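YkuI protein (Bacillus subtilis, PDB 2BAS) probably acts in cyclic di-GMP signalling, its EAL domain probably hydrolysing this second messenger as a phosphodiesterase. Local coordinates at residues L118-G123 with Q158-M162; F143-E149 with I171-N177; E400-F405 with F416-Y421. All blocks are in the same frame, centred on the assembly; numbering follows the deposited sequence.

Interaction 1: residues L118-G123 with Q158-M162; sequences LMLDHG and QLYHM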
loop_
_atom_site.group_PDB
_atom_site.type_symbol
_atom_site.label_atom_id
_atom_site.label_comp_id
_atom_site.label_asym_id
_atom_site.label_seq_id
_atom_site.Cartn_x
_atom_site.Cartn_y
_atom_site.Cartn_z
ATOM N N LEU A 118 -5.780 25.170 -15.120
ATOM C CA LEU A 118 -4.375 25.427 -14.908
ATOM C C LEU A 118 -3.558 25.132 -16.167
ATOM O O LEU A 118 -2.688 25.910 -16.558
ATOM C CB LEU A 118 -3.893 24.580 -13.730
ATOM C CG LEU A 118 -2.632 24.993 -12.968
ATOM C CD1 LEU A 118 -2.788 26.363 -12.340
ATOM C CD2 LEU A 118 -2.330 23.960 -11.898
HETATM N N MSE A 119 -3.878 24.024 -16.823
HETATM C CA MSE A 119 -3.093 23.540 -17.950
HETATM C C MSE A 119 -3.400 24.235 -19.283
HETATM O O MSE A 119 -2.774 23.924 -20.295
HETATM C CB MSE A 119 -3.259 22.025 -18.082
HETATM C CG MSE A 119 -2.057 21.330 -18.703
HETATM SE SE MSE A 119 -0.444 21.490 -17.593
HETATM C CE MSE A 119 0.876 21.095 -18.928
ATOM N N LEU A 120 -4.350 25.171 -19.289
ATOM C CA LEU A 120 -4.671 25.942 -20.507
ATOM C C LEU A 120 -3.507 26.793 -21.040
ATOM O O LEU A 120 -3.483 27.147 -22.224
ATOM C CB LEU A 120 -5.905 26.828 -20.298
ATOM C CG LEU A 120 -7.289 26.173 -20.225
ATOM C CD1 LEU A 120 -8.318 27.189 -19.767
ATOM C CD2 LEU A 120 -7.691 25.563 -21.560
ATOM N N ASP A 121 -2.561 27.124 -20.159
ATOM C CA ASP A 121 -1.371 27.897 -20.519
ATOM C C ASP A 121 -0.122 27.359 -19.826
ATOM O O ASP A 121 0.844 28.101 -19.628
ATOM C CB ASP A 121 -1.566 29.395 -20.209
ATOM C CG ASP A 121 -1.544 29.716 -18.706
ATOM O OD1 ASP A 121 -1.290 30.893 -18.373
ATOM O OD2 ASP A 121 -1.768 28.815 -17.861
ATOM N N HIS A 122 -0.160 26.073 -19.459
ATOM C CA HIS A 122 0.950 25.364 -18.802
ATOM C C HIS A 122 1.333 25.999 -17.468
ATOM O O HIS A 122 2.519 26.062 -17.120
ATOM C CB HIS A 122 2.187 25.272 -19.707
ATOM C CG HIS A 122 1.947 24.564 -21.002
ATOM N ND1 HIS A 122 2.293 23.245 -21.205
ATOM C CD2 HIS A 122 1.412 24.997 -22.170
ATOM C CE1 HIS A 122 1.974 22.892 -22.438
ATOM N NE2 HIS A 122 1.439 23.937 -23.046
ATOM N N GLY A 123 0.326 26.480 -16.736
ATOM C CA GLY A 123 0.539 27.112 -15.432
ATOM C C GLY A 123 1.232 28.475 -15.430
ATOM O O GLY A 123 1.381 29.101 -14.375
ATOM N N GLN A 158 2.106 15.394 -19.030
ATOM C CA GLN A 158 2.234 16.812 -19.333
ATOM C C GLN A 158 1.959 17.629 -18.061
ATOM O O GLN A 158 2.649 18.611 -17.781
ATOM C CB GLN A 158 1.259 17.199 -20.455
ATOM C CG GLN A 158 1.487 18.567 -21.100
ATOM C CD GLN A 158 2.548 18.568 -22.188
ATOM O OE1 GLN A 158 3.278 17.592 -22.374
ATOM N NE2 GLN A 158 2.634 19.676 -22.921
ATOM N N LEU A 159 0.949 17.212 -17.298
ATOM C CA LEU A 159 0.610 17.853 -16.036
ATOM C C LEU A 159 1.737 17.697 -15.022
ATOM O O LEU A 159 2.095 18.650 -14.328
ATOM C CB LEU A 159 -0.684 17.265 -15.464
ATOM C CG LEU A 159 -1.193 17.796 -14.116
ATOM C CD1 LEU A 159 -1.581 19.268 -14.197
ATOM C CD2 LEU A 159 -2.371 16.981 -13.637
ATOM N N TYR A 160 2.291 16.490 -14.953
ATOM C CA TYR A 160 3.358 16.158 -14.011
ATOM C C TYR A 160 4.626 16.916 -14.363
ATOM O O TYR A 160 5.460 17.191 -13.500
ATOM C CB TYR A 160 3.601 14.642 -14.009
ATOM C CG TYR A 160 2.536 13.832 -13.284
ATOM C CD1 TYR A 160 2.777 12.506 -12.909
ATOM C CD2 TYR A 160 1.302 14.394 -12.945
ATOM C CE1 TYR A 160 1.802 11.752 -12.237
ATOM C CE2 TYR A 160 0.328 13.657 -12.273
ATOM C CZ TYR A 160 0.583 12.342 -11.922
ATOM O OH TYR A 160 -0.382 11.628 -11.261
ATOM N N HIS A 161 4.748 17.250 -15.646
ATOM C CA HIS A 161 5.847 18.056 -16.156
ATOM C C HIS A 161 5.801 19.457 -15.536
ATOM O O HIS A 161 6.773 19.869 -14.898
ATOM C CB HIS A 161 5.809 18.091 -17.691
ATOM C CG HIS A 161 6.843 18.977 -18.317
ATOM N ND1 HIS A 161 8.140 18.569 -18.537
ATOM C CD2 HIS A 161 6.760 20.242 -18.797
ATOM C CE1 HIS A 161 8.816 19.549 -19.113
ATOM N NE2 HIS A 161 8.001 20.575 -19.282
HETATM N N MSE A 162 4.675 20.165 -15.680
HETATM C CA MSE A 162 4.560 21.504 -15.091
HETATM C C MSE A 162 4.499 21.478 -13.573
HETATM O O MSE A 162 4.842 22.468 -12.925
HETATM C CB MSE A 162 3.390 22.320 -15.657
HETATM C CG MSE A 162 2.018 21.824 -15.279
HETATM SE SE MSE A 162 0.805 23.275 -14.770
HETATM C CE MSE A 162 1.303 23.384 -12.882
#

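Interaction 2: residues F143-E149 with I171-N177; sequences FVLEITE and IKIAVDN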
loop_
_atom_site.group_PDB
_atom_site.type_symbol
_atom_site.label_atom_id
_atom_site.label_comp_id
_atom_site.label_asym_id
_atom_site.label_seq_id
_atom_site.Cartn_x
_atom_site.Cartn_y
_atom_site.Cartn_z
ATOM N N PHE A 143 3.018 28.014 -0.265
ATOM C CA PHE A 143 1.874 27.667 -1.095
ATOM C C PHE A 143 1.695 26.170 -1.235
ATOM O O PHE A 143 2.633 25.444 -1.576
ATOM C CB PHE A 143 1.997 28.279 -2.491
ATOM C CG PHE A 143 1.875 29.777 -2.512
ATOM C CD1 PHE A 143 3.001 30.576 -2.723
ATOM C CD2 PHE A 143 0.639 30.396 -2.326
ATOM C CE1 PHE A 143 2.894 31.966 -2.756
ATOM C CE2 PHE A 143 0.532 31.784 -2.350
ATOM C CZ PHE A 143 1.656 32.569 -2.567
ATOM N N VAL A 144 0.477 25.711 -0.973
ATOM C CA VAL A 144 0.135 24.320 -1.228
ATOM C C VAL A 144 -0.908 24.252 -2.351
ATOM O O VAL A 144 -2.073 24.613 -2.173
ATOM C CB VAL A 144 -0.305 23.573 0.048
ATOM C CG1 VAL A 144 -0.648 22.137 -0.280
ATOM C CG2 VAL A 144 0.810 23.593 1.080
ATOM N N LEU A 145 -0.447 23.808 -3.514
ATOM C CA LEU A 145 -1.284 23.645 -4.679
ATOM C C LEU A 145 -1.942 22.258 -4.669
ATOM O O LEU A 145 -1.277 21.231 -4.874
ATOM C CB LEU A 145 -0.436 23.828 -5.935
ATOM C CG LEU A 145 -1.118 23.997 -7.282
ATOM C CD1 LEU A 145 -1.647 25.417 -7.410
ATOM C CD2 LEU A 145 -0.134 23.713 -8.400
ATOM N N GLU A 146 -3.249 22.240 -4.414
ATOM C CA GLU A 146 -4.017 21.010 -4.431
ATOM C C GLU A 146 -4.490 20.710 -5.849
ATOM O O GLU A 146 -5.116 21.549 -6.493
ATOM C CB GLU A 146 -5.213 21.096 -3.492
ATOM C CG GLU A 146 -4.888 21.328 -2.016
ATOM C CD GLU A 146 -6.152 21.437 -1.148
ATOM O OE1 GLU A 146 -7.194 20.819 -1.496
ATOM O OE2 GLU A 146 -6.100 22.138 -0.111
ATOM N N ILE A 147 -4.185 19.513 -6.326
ATOM C CA ILE A 147 -4.580 19.089 -7.657
ATOM C C ILE A 147 -5.511 17.872 -7.589
ATOM O O ILE A 147 -5.354 17.001 -6.726
ATOM C CB ILE A 147 -3.337 18.773 -8.540
ATOM C CG1 ILE A 147 -2.327 19.928 -8.503
ATOM C CG2 ILE A 147 -3.750 18.515 -9.988
ATOM C CD1 ILE A 147 -2.817 21.225 -9.176
ATOM N N THR A 148 -6.494 17.840 -8.487
ATOM C CA THR A 148 -7.411 16.715 -8.606
ATOM C C THR A 148 -7.217 16.112 -9.992
ATOM O O THR A 148 -7.634 16.699 -10.995
ATOM C CB THR A 148 -8.889 17.147 -8.423
ATOM O OG1 THR A 148 -9.015 17.982 -7.267
ATOM C CG2 THR A 148 -9.795 15.929 -8.265
ATOM N N GLU A 149 -6.576 14.947 -10.045
ATOM C CA GLU A 149 -6.275 14.292 -11.324
ATOM C C GLU A 149 -7.431 13.430 -11.806
ATOM O O GLU A 149 -7.387 12.886 -12.906
ATOM C CB GLU A 149 -5.024 13.427 -11.219
ATOM C CG GLU A 149 -3.878 14.051 -10.469
ATOM C CD GLU A 149 -2.908 13.001 -10.002
ATOM O OE1 GLU A 149 -2.770 11.969 -10.694
ATOM O OE2 GLU A 149 -2.289 13.200 -8.940
ATOM N N ILE A 171 7.375 25.483 -4.210
ATOM C CA ILE A 171 5.930 25.289 -4.044
ATOM C C ILE A 171 5.598 23.851 -3.599
ATOM O O ILE A 171 6.176 22.881 -4.101
ATOM C CB ILE A 171 5.172 25.643 -5.356
ATOM C CG1 ILE A 171 5.442 27.106 -5.752
ATOM C CG2 ILE A 171 3.683 25.365 -5.218
ATOM C CD1 ILE A 171 5.086 27.462 -7.187
ATOM N N LYS A 172 4.684 23.724 -2.641
ATOM C CA LYS A 172 4.269 22.406 -2.158
ATOM C C LYS A 172 3.068 21.874 -2.942
ATOM O O LYS A 172 2.181 22.636 -3.350
ATOM C CB LYS A 172 4.012 22.440 -0.647
ATOM C CG LYS A 172 5.308 22.630 0.155
ATOM C CD LYS A 172 5.105 22.799 1.658
ATOM C CE LYS A 172 6.386 23.326 2.334
ATOM N NZ LYS A 172 7.620 22.524 2.029
ATOM N N ILE A 173 3.053 20.566 -3.168
ATOM C CA ILE A 173 2.015 19.946 -3.987
ATOM C C ILE A 173 1.221 18.879 -3.233
ATOM O O ILE A 173 1.775 17.915 -2.701
ATOM C CB ILE A 173 2.598 19.424 -5.327
ATOM C CG1 ILE A 173 2.937 20.615 -6.229
ATOM C CG2 ILE A 173 1.610 18.523 -6.044
ATOM C CD1 ILE A 173 3.959 20.305 -7.263
ATOM N N ALA A 174 -0.085 19.095 -3.176
ATOM C CA ALA A 174 -0.999 18.190 -2.526
ATOM C C ALA A 174 -1.828 17.516 -3.603
ATOM O O ALA A 174 -2.289 18.181 -4.522
ATOM C CB ALA A 174 -1.895 18.954 -1.591
ATOM N N VAL A 175 -1.979 16.198 -3.505
ATOM C CA VAL A 175 -2.884 15.458 -4.380
ATOM C C VAL A 175 -4.186 15.206 -3.599
ATOM O O VAL A 175 -4.166 14.951 -2.393
ATOM C CB VAL A 175 -2.248 14.154 -4.928
ATOM C CG1 VAL A 175 -3.275 13.284 -5.612
ATOM C CG2 VAL A 175 -1.144 14.484 -5.927
ATOM N N ASP A 176 -5.285 15.237 -4.280
ATOM C CA ASP A 176 -6.646 15.245 -3.728
ATOM C C ASP A 176 -7.346 13.900 -4.019
ATOM O O ASP A 176 -6.909 13.135 -4.888
ATOM C CB ASP A 176 -7.452 16.381 -4.370
ATOM C CG ASP A 176 -8.623 16.842 -3.510
ATOM O OD1 ASP A 176 -8.885 16.237 -2.403
ATOM O OD2 ASP A 176 -9.350 17.837 -3.893
ATOM N N ASN A 177 -8.413 13.674 -3.260
ATOM C CA ASN A 177 -9.277 12.462 -3.354
ATOM C C ASN A 177 -8.483 11.145 -3.377
ATOM O O ASN A 177 -8.687 10.280 -4.241
ATOM C CB ASN A 177 -10.102 12.483 -4.644
ATOM C CG ASN A 177 -11.015 13.700 -4.763
ATOM O OD1 ASN A 177 -11.214 14.417 -3.784
ATOM N ND2 ASN A 177 -11.587 13.980 -5.918
#

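Interaction 3: residues E400-F405 with F416-Y421; sequences EMIRTF and FIDLPY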
loop_
_atom_site.group_PDB
_atom_site.type_symbol
_atom_site.label_atom_id
_atom_site.label_comp_id
_atom_site.label_asym_id
_atom_site.label_seq_id
_atom_site.Cartn_x
_atom_site.Cartn_y
_atom_site.Cartn_z
ATOM N N GLU A 400 -10.757 -16.405 4.913
ATOM C CA GLU A 400 -11.132 -15.653 6.107
ATOM C C GLU A 400 -9.914 -15.017 6.744
ATOM O O GLU A 400 -8.790 -15.458 6.523
ATOM C CB GLU A 400 -11.897 -16.526 7.116
ATOM C CG GLU A 400 -11.152 -17.760 7.594
ATOM C CD GLU A 400 -11.883 -18.507 8.716
ATOM O OE1 GLU A 400 -11.193 -18.951 9.662
ATOM O OE2 GLU A 400 -13.133 -18.655 8.656
HETATM N N MSE A 401 -10.167 -13.966 7.511
HETATM C CA MSE A 401 -9.143 -13.242 8.229
HETATM C C MSE A 401 -8.616 -14.128 9.348
HETATM O O MSE A 401 -9.387 -14.555 10.225
HETATM C CB MSE A 401 -9.713 -11.933 8.812
HETATM C CG MSE A 401 -10.166 -10.906 7.767
HETATM SE SE MSE A 401 -8.764 -10.378 6.468
HETATM C CE MSE A 401 -7.689 -9.215 7.629
ATOM N N ILE A 402 -7.313 -14.395 9.314
ATOM C CA ILE A 402 -6.642 -15.219 10.311
ATOM C C ILE A 402 -5.406 -14.515 10.943
ATOM O O ILE A 402 -5.057 -13.370 10.612
ATOM C CB ILE A 402 -6.172 -16.555 9.669
ATOM C CG1 ILE A 402 -5.189 -16.285 8.519
ATOM C CG2 ILE A 402 -7.378 -17.351 9.124
ATOM C CD1 ILE A 402 -4.163 -17.390 8.302
ATOM N N ARG A 403 -4.757 -15.222 11.852
ATOM C CA ARG A 403 -3.436 -14.866 12.363
ATOM C C ARG A 403 -2.634 -16.156 12.421
ATOM O O ARG A 403 -3.197 -17.216 12.686
ATOM C CB ARG A 403 -3.524 -14.229 13.750
ATOM C CG ARG A 403 -3.816 -12.718 13.756
ATOM C CD ARG A 403 -3.906 -12.166 15.197
ATOM N NE ARG A 403 -3.342 -10.818 15.328
ATOM C CZ ARG A 403 -4.044 -9.731 15.618
ATOM N NH1 ARG A 403 -5.341 -9.811 15.803
ATOM N NH2 ARG A 403 -3.451 -8.558 15.729
ATOM N N THR A 404 -1.340 -16.062 12.144
ATOM C CA THR A 404 -0.404 -17.191 12.186
ATOM C C THR A 404 0.504 -16.971 13.380
ATOM O O THR A 404 0.944 -15.845 13.616
ATOM C CB THR A 404 0.509 -17.227 10.929
ATOM O OG1 THR A 404 -0.274 -17.417 9.745
ATOM C CG2 THR A 404 1.589 -18.354 11.022
ATOM N N PHE A 405 0.789 -18.042 14.122
ATOM C CA PHE A 405 1.738 -17.996 15.233
ATOM C C PHE A 405 3.028 -18.761 14.894
ATOM O O PHE A 405 2.959 -19.946 14.572
ATOM C CB PHE A 405 1.114 -18.557 16.506
ATOM C CG PHE A 405 2.013 -18.466 17.690
ATOM C CD1 PHE A 405 2.058 -17.300 18.456
ATOM C CD2 PHE A 405 2.852 -19.526 18.028
ATOM C CE1 PHE A 405 2.905 -17.202 19.549
ATOM C CE2 PHE A 405 3.710 -19.429 19.130
ATOM C CZ PHE A 405 3.738 -18.269 19.885
ATOM N N PHE A 416 4.667 -23.412 12.417
ATOM C CA PHE A 416 3.669 -22.430 12.069
ATOM C C PHE A 416 2.298 -22.977 12.407
ATOM O O PHE A 416 1.961 -24.119 12.049
ATOM C CB PHE A 416 3.805 -22.047 10.604
ATOM C CG PHE A 416 5.149 -21.485 10.266
ATOM C CD1 PHE A 416 6.193 -22.327 9.878
ATOM C CD2 PHE A 416 5.389 -20.125 10.375
ATOM C CE1 PHE A 416 7.445 -21.827 9.598
ATOM C CE2 PHE A 416 6.629 -19.609 10.092
ATOM C CZ PHE A 416 7.661 -20.452 9.698
ATOM N N ILE A 417 1.544 -22.178 13.159
ATOM C CA ILE A 417 0.200 -22.528 13.594
ATOM C C ILE A 417 -0.751 -21.419 13.161
ATOM O O ILE A 417 -0.647 -20.296 13.646
ATOM C CB ILE A 417 0.133 -22.655 15.109
ATOM C CG1 ILE A 417 1.125 -23.710 15.613
ATOM C CG2 ILE A 417 -1.263 -22.982 15.532
ATOM C CD1 ILE A 417 1.347 -23.663 17.122
ATOM N N ASP A 418 -1.660 -21.729 12.241
ATOM C CA ASP A 418 -2.645 -20.751 11.759
ATOM C C ASP A 418 -3.868 -20.798 12.653
ATOM O O ASP A 418 -4.357 -21.878 12.964
ATOM C CB ASP A 418 -3.029 -21.038 10.298
ATOM C CG ASP A 418 -1.859 -20.828 9.321
ATOM O OD1 ASP A 418 -0.867 -20.143 9.685
ATOM O OD2 ASP A 418 -1.935 -21.352 8.181
ATOM N N LEU A 419 -4.364 -19.642 13.076
ATOM C CA LEU A 419 -5.541 -19.616 13.961
ATOM C C LEU A 419 -6.802 -19.246 13.172
ATOM O O LEU A 419 -6.778 -18.319 12.366
ATOM C CB LEU A 419 -5.361 -18.635 15.134
ATOM C CG LEU A 419 -4.045 -18.397 15.878
ATOM C CD1 LEU A 419 -4.365 -17.924 17.276
ATOM C CD2 LEU A 419 -3.153 -19.606 15.965
ATOM N N PRO A 420 -7.916 -19.960 13.415
ATOM C CA PRO A 420 -9.126 -19.669 12.650
ATOM C C PRO A 420 -9.765 -18.384 13.130
ATOM O O PRO A 420 -9.506 -17.962 14.255
ATOM C CB PRO A 420 -10.027 -20.865 12.963
ATOM C CG PRO A 420 -9.603 -21.330 14.317
ATOM C CD PRO A 420 -8.124 -21.030 14.412
ATOM N N TYR A 421 -10.577 -17.760 12.285
ATOM C CA TYR A 421 -11.353 -16.574 12.684
ATOM C C TYR A 421 -12.289 -16.883 13.858
ATOM O O TYR A 421 -12.550 -16.011 14.688
ATOM C CB TYR A 421 -12.170 -16.025 11.488
ATOM C CG TYR A 421 -12.909 -14.713 11.737
ATOM C CD1 TYR A 421 -14.248 -14.710 12.065
ATOM C CD2 TYR A 421 -12.260 -13.484 11.623
ATOM C CE1 TYR A 421 -14.930 -13.515 12.290
ATOM C CE2 TYR A 421 -12.929 -12.284 11.838
ATOM C CZ TYR A 421 -14.250 -12.298 12.166
ATOM O OH TYR A 421 -14.927 -11.093 12.378
#

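Interaction 1: residues L118-G123 with Q158-M162
Met119 reaches across to Gln158, Leu159 and Met162, and with it the loop that links helices 115-118 and 124-135 rests against helix 156-167 in the outer helical layer of the EAL barrel. Both methionines are selenomethionines, so the heavy atom is selenium. From CB the Met119 chain swings away from its own backbone N (chi1 -152°) and turns at chi2, which brings the selenium and the terminal methyl, rather than CB or CG, onto the helix. Met119 SE lies against Leu159 and Met162, 3.4 Å from Met162 CG and 4.2 Å from Leu159 CD1. Beyond it, Met119 CE ends against Gln158, 3.4 Å from its CG and beside its backbone O, the two side chains meeting at about a right angle. Phe152 touches both Met119 and Leu159 and so belongs to the same apolar patch.

Met162 runs past Met119 in the opposite direction. Its CG lies between its own backbone N and carbonyl carbon (chi1 69°), and two further bends lead CE to Leu118 CD2, 3.8 Å away. Leu118 in turn packs on Leu145 and Ile147, so the patch continues inward to the barrel strand. Met162 SE also lies beside the backbone at Gly123, at the N-cap position of helix 124-135; Gly123 N is bonded to Leu118 O at 3.1 Å. At the outer margin the contact becomes polar without a hydrogen bond: the Gln158 amide is turned 60° from the His122 imidazole, and its NE2 meets the ring edge in plane, 3.3 Å from CE1.

Interaction 2: residues F143-E149 with I171-N177
Phe143 begins the pairing by offering its O to Lys172 N, and the donor arrives nearly head-on to the carbonyl, at a C=O...N angle of 174°. Val144 then spreads its two methyls over the neighbouring strand: CG1 meets Ala174 CB at 3.7 Å and CG2 lies against Lys172 CB. Leu145 bonds through both backbone polar atoms, its N to Lys172 O and its O from Ala174 N, the latter donor standing well above the carbonyl plane. Its side chain points to the opposite face, where Leu163 and Tyr166 of helix 156-167 cover it. At Glu146 the aliphatic CG packs on Ala174 CB at 3.8 Å, while the carboxylate extends to a salt bridge with Lys197; OE1 lies 4.4 Å from Asp176 OD2, two acids converging. Ile147 N binds Ala174 O at 2.9 Å, and its own O takes a weak bond from Asp176 N. Thr148 OG1 makes another weak bond, 3.4 Å to Asp176 OD2. Asp176 holds its carboxylate anti to its backbone N (chi1 -156°), and OD1 receives Asn177 N at 2.7 Å from above the carboxylate plane. With an alanine here, Asn177 N would probably lose its carboxylate acceptor and Thr148 OG1 its weak one, freeing the turn at Asn177 to shift. Glu149 closes the walk: OE2 rests across both Val175 methyls, while OE1 is bonded to Tyr160. Parallel neighbours joined through helix 156-167 form a beta-alpha-beta unit, and acids gathered at the C-terminal strand ends are consistent with the active-site mouth of an EAL-type TIM barrel.

Interaction 3: residues E400-F405 with F416-Y421
Thr404 and Asp418 lie side by side on one face of an antiparallel pair, their side chains pointing the same way. The threonine hydroxyl donates to Asp418 OD1 at 2.8 Å, approaching from 45° above the carboxylate plane, and each partner has a second tie: Thr404 OG1 to Tyr393, Asp418 OD2 in a salt bridge to Arg335. These ties run to strands on both sides of the hairpin, so the polar pair links four strands. The Thr404 methyl CG2, set anti to its own backbone N, stays on the same face and meets the edge of the Phe416 ring, 4.2 Å from CD2.

Phe405, Ile417 and Leu419 turn to the opposite face. Phe405 CB approaches Ile417 CB at 4.4 Å, and all three side chains touch the long helix 271-311, through Phe299, Tyr300 and Val303. Between the two faces the backbone is closely knit: Phe405 N to Ile417 O is 2.7 Å and nearly straight (172°), with a return bond from Ile417 N to Phe405 O.

At the far end Glu400 crosses Tyr421 obliquely, its carboxylate 66° from the ring. OE1 accepts Tyr421 N at 2.9 Å from above the carboxylate plane, at the start of helix 421-424, where Pro420 holds the N-cap position; a negative charge at that helix start is likely to be favourable. Met401 O meets the tyrosine at its ring edge, 3.4 Å from CD2. Neighbouring strands 401-409 and 413-419 thus form a beta hairpin within a six-stranded antiparallel sheet, an arrangement consistent with a PAS-like sensory domain.

How the interactions relate
Interactions 1 and 2 belong to one barrel, their centres 13 Å apart and their segments alternating along the chain. Helix 156-167, which supplies one side of interaction 1, connects the two strands of interaction 2. The layers touch directly: Leu159 CD2 packs on Ile147 CG2 at 4.2 Å. Interaction 2 alone reaches the acidic strand ends, where Glu57, in the EVL counterpart of the EAL signature, and Glu233 stand near its own acids, probably marking the catalytic site. Interaction 3 lies across the molecule in the C-terminal domain, its centre 41 Å from that of interaction 2 and 50 Å from that of interaction 1.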